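Local structure of NalD (Pseudomonas aeruginosa PAO1, 5DAJ) at residues A[40-44]-A[45-49]. The protein acts as the secondary repressor of the MexAB-OprM multidrug efflux pump, a TetR-family regulator that probably binds DNA, and binds novobiocin, which induces pump expression. Residues are numbered along the deposited sequence; the frame is centred on the assembly and turned at random.
Sequences AGVTR and GAVYW
Ala46 N is held by two oxygens of Thr43. Thr43 OG1 accepts from Ala46 N at 3.2 Å, with an N-H...O angle of 148°. The carbonyl O of Thr43 takes a second, weak bond from the same N-H. That carbonyl also receives a long, weak bond from Val47 N. Thr43 thus sits at the N-cap of helix 44-51. Its OG1 lies between its own backbone N and carbonyl carbon (chi1 64°), which turns the hydroxyl to the first turn of the helix, beside the Ala46 methyl. At the next residue, Arg44 O receives a weak but nearly straight bond from Tyr48 N. Arg44 O also lies at the edge of the Tyr48 ring, near its plane, beside CD2. The extended Arg44 chain runs alongside Tyr48 in the same direction. Arg44 NE lies 3.6 Å from Tyr48 CE2, and the guanidinium and ring planes are 74° apart. On the apolar side, Val42 CG1 packs 3.7 Å from Ala46 CB and 4.1 Å from Val47 CG2. Val47 continues inward against Leu33 and Ala37 of helix 33-40 and Ile15 of helix 6-26. Before the cap, Gly41 follows helix 33-40 with positive phi, in a Schellman motif. This capped turn between two helices is characteristic of the helix-turn-helix of TetR-family repressors, with helix 44-51 as the probable DNA-recognition helix.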
ATOM      1  N   ALA A  40      26.632  -9.344 -10.073  1.00 50.25           N
ATOM      2  CA  ALA A  40      26.271  -9.926 -11.368  1.00 51.39           C
ATOM      3  C   ALA A  40      27.463 -10.503 -12.137  1.00 53.49           C
ATOM      4  O   ALA A  40      27.275 -11.144 -13.174  1.00 55.09           O
ATOM      5  CB  ALA A  40      25.569  -8.887 -12.230  1.00 52.84           C
ATOM      6  N   GLY A  41      28.674 -10.286 -11.631  1.00 53.49           N
ATOM      7  CA  GLY A  41      29.897 -10.756 -12.291  1.00 61.38           C
ATOM      8  C   GLY A  41      30.174  -9.965 -13.556  1.00 62.46           C
ATOM      9  O   GLY A  41      30.434 -10.533 -14.616  1.00 66.56           O
ATOM     10  N   VAL A  42      30.122  -8.647 -13.417  1.00 59.92           N
ATOM     11  CA  VAL A  42      30.081  -7.729 -14.551  1.00 55.24           C
ATOM     12  C   VAL A  42      30.736  -6.399 -14.160  1.00 52.66           C
ATOM     13  O   VAL A  42      30.832  -6.071 -12.984  1.00 51.22           O
ATOM     14  CB  VAL A  42      28.603  -7.583 -15.046  1.00 55.21           C
ATOM     15  CG1 VAL A  42      28.200  -6.150 -15.371  1.00 60.66           C
ATOM     16  CG2 VAL A  42      28.348  -8.482 -16.249  1.00 50.43           C
ATOM     17  N   THR A  43      31.162  -5.637 -15.163  1.00 52.65           N
ATOM     18  CA  THR A  43      31.769  -4.307 -14.941  1.00 55.29           C
ATOM     19  C   THR A  43      30.706  -3.250 -14.653  1.00 55.61           C
ATOM     20  O   THR A  43      29.596  -3.308 -15.201  1.00 62.73           O
ATOM     21  CB  THR A  43      32.587  -3.824 -16.158  1.00 59.12           C
ATOM     22  OG1 THR A  43      31.724  -3.651 -17.298  1.00 66.01           O
ATOM     23  CG2 THR A  43      33.683  -4.825 -16.494  1.00 60.92           C
ATOM     24  N   ARG A  44      31.086  -2.235 -13.882  1.00 54.88           N
ATOM     25  CA  ARG A  44      30.224  -1.105 -13.540  1.00 48.32           C
ATOM     26  C   ARG A  44      29.797  -0.311 -14.750  1.00 50.42           C
ATOM     27  O   ARG A  44      28.753   0.245 -14.780  1.00 50.57           O
ATOM     28  CB  ARG A  44      30.891  -0.210 -12.525  1.00 54.77           C
ATOM     29  CG  ARG A  44      30.104   1.031 -12.186  1.00 68.29           C
ATOM     30  CD  ARG A  44      30.673   1.717 -10.964  1.00 71.76           C
ATOM     31  NE  ARG A  44      30.281   3.116 -10.856  1.00 78.51           N
ATOM     32  CZ  ARG A  44      31.123   4.145 -10.812  1.00 81.29           C
ATOM     33  NH1 ARG A  44      32.432   3.969 -10.867  1.00 89.36           N
ATOM     34  NH2 ARG A  44      30.650   5.362 -10.713  1.00 76.07           N
ATOM     35  N   GLY A  45      30.640  -0.272 -15.751  1.00 52.28           N
ATOM     36  CA  GLY A  45      30.333   0.325 -17.050  1.00 51.62           C
ATOM     37  C   GLY A  45      29.228  -0.369 -17.815  1.00 51.28           C
ATOM     38  O   GLY A  45      28.398   0.284 -18.450  1.00 62.79           O
ATOM     39  N   ALA A  46      29.220  -1.698 -17.768  1.00 50.13           N
ATOM     40  CA  ALA A  46      28.180  -2.502 -18.447  1.00 51.89           C
ATOM     41  C   ALA A  46      26.769  -2.243 -17.903  1.00 50.78           C
ATOM     42  O   ALA A  46      25.793  -2.213 -18.665  1.00 59.23           O
ATOM     43  CB  ALA A  46      28.507  -3.981 -18.353  1.00 55.51           C
ATOM     44  N   VAL A  47      26.668  -2.082 -16.589  1.00 45.26           N
ATOM     45  CA  VAL A  47      25.374  -1.784 -15.933  1.00 47.02           C
ATOM     46  C   VAL A  47      24.848  -0.428 -16.391  1.00 47.69           C
ATOM     47  O   VAL A  47      23.720  -0.318 -16.895  1.00 52.91           O
ATOM     48  CB  VAL A  47      25.492  -1.784 -14.396  1.00 46.20           C
ATOM     49  CG1 VAL A  47      24.213  -1.263 -13.753  1.00 47.02           C
ATOM     50  CG2 VAL A  47      25.803  -3.180 -13.880  1.00 46.79           C
ATOM     51  N   TYR A  48      25.689   0.587 -16.226  1.00 47.86           N
ATOM     52  CA  TYR A  48      25.418   1.934 -16.748  1.00 47.80           C
ATOM     53  C   TYR A  48      25.091   1.931 -18.256  1.00 47.35           C
ATOM     54  O   TYR A  48      24.181   2.631 -18.703  1.00 47.54           O
ATOM     55  CB  TYR A  48      26.577   2.876 -16.428  1.00 50.90           C
ATOM     56  CG  TYR A  48      26.500   3.508 -15.053  1.00 52.66           C
ATOM     57  CD1 TYR A  48      25.680   4.607 -14.819  1.00 52.53           C
ATOM     58  CD2 TYR A  48      27.277   3.025 -13.997  1.00 48.87           C
ATOM     59  CE1 TYR A  48      25.617   5.198 -13.571  1.00 55.17           C
ATOM     60  CE2 TYR A  48      27.232   3.612 -12.744  1.00 51.24           C
ATOM     61  CZ  TYR A  48      26.406   4.707 -12.536  1.00 57.54           C
ATOM     62  OH  TYR A  48      26.381   5.305 -11.292  1.00 68.70           O
ATOM     63  N   TRP A  49      25.772   1.080 -18.996  1.00 47.68           N
ATOM     64  CA  TRP A  49      25.586   0.914 -20.413  1.00 48.43           C
ATOM     65  C   TRP A  49      24.217   0.379 -20.808  1.00 47.93           C
ATOM     66  O   TRP A  49      23.593   0.862 -21.717  1.00 50.35           O
ATOM     67  CB  TRP A  49      26.673  -0.015 -20.914  1.00 48.93           C
ATOM     68  CG  TRP A  49      26.717  -0.156 -22.358  1.00 52.90           C
ATOM     69  CD1 TRP A  49      26.392  -1.238 -23.057  1.00 55.91           C
ATOM     70  CD2 TRP A  49      27.128   0.819 -23.304  1.00 52.42           C
ATOM     71  NE1 TRP A  49      26.542  -1.018 -24.380  1.00 55.91           N
ATOM     72  CE2 TRP A  49      26.995   0.253 -24.559  1.00 53.19           C
ATOM     73  CE3 TRP A  49      27.576   2.124 -23.211  1.00 50.01           C
ATOM     74  CZ2 TRP A  49      27.302   0.930 -25.705  1.00 55.45           C
ATOM     75  CZ3 TRP A  49      27.877   2.785 -24.346  1.00 52.12           C
ATOM     76  CH2 TRP A  49      27.734   2.197 -25.575  1.00 54.36           C
TER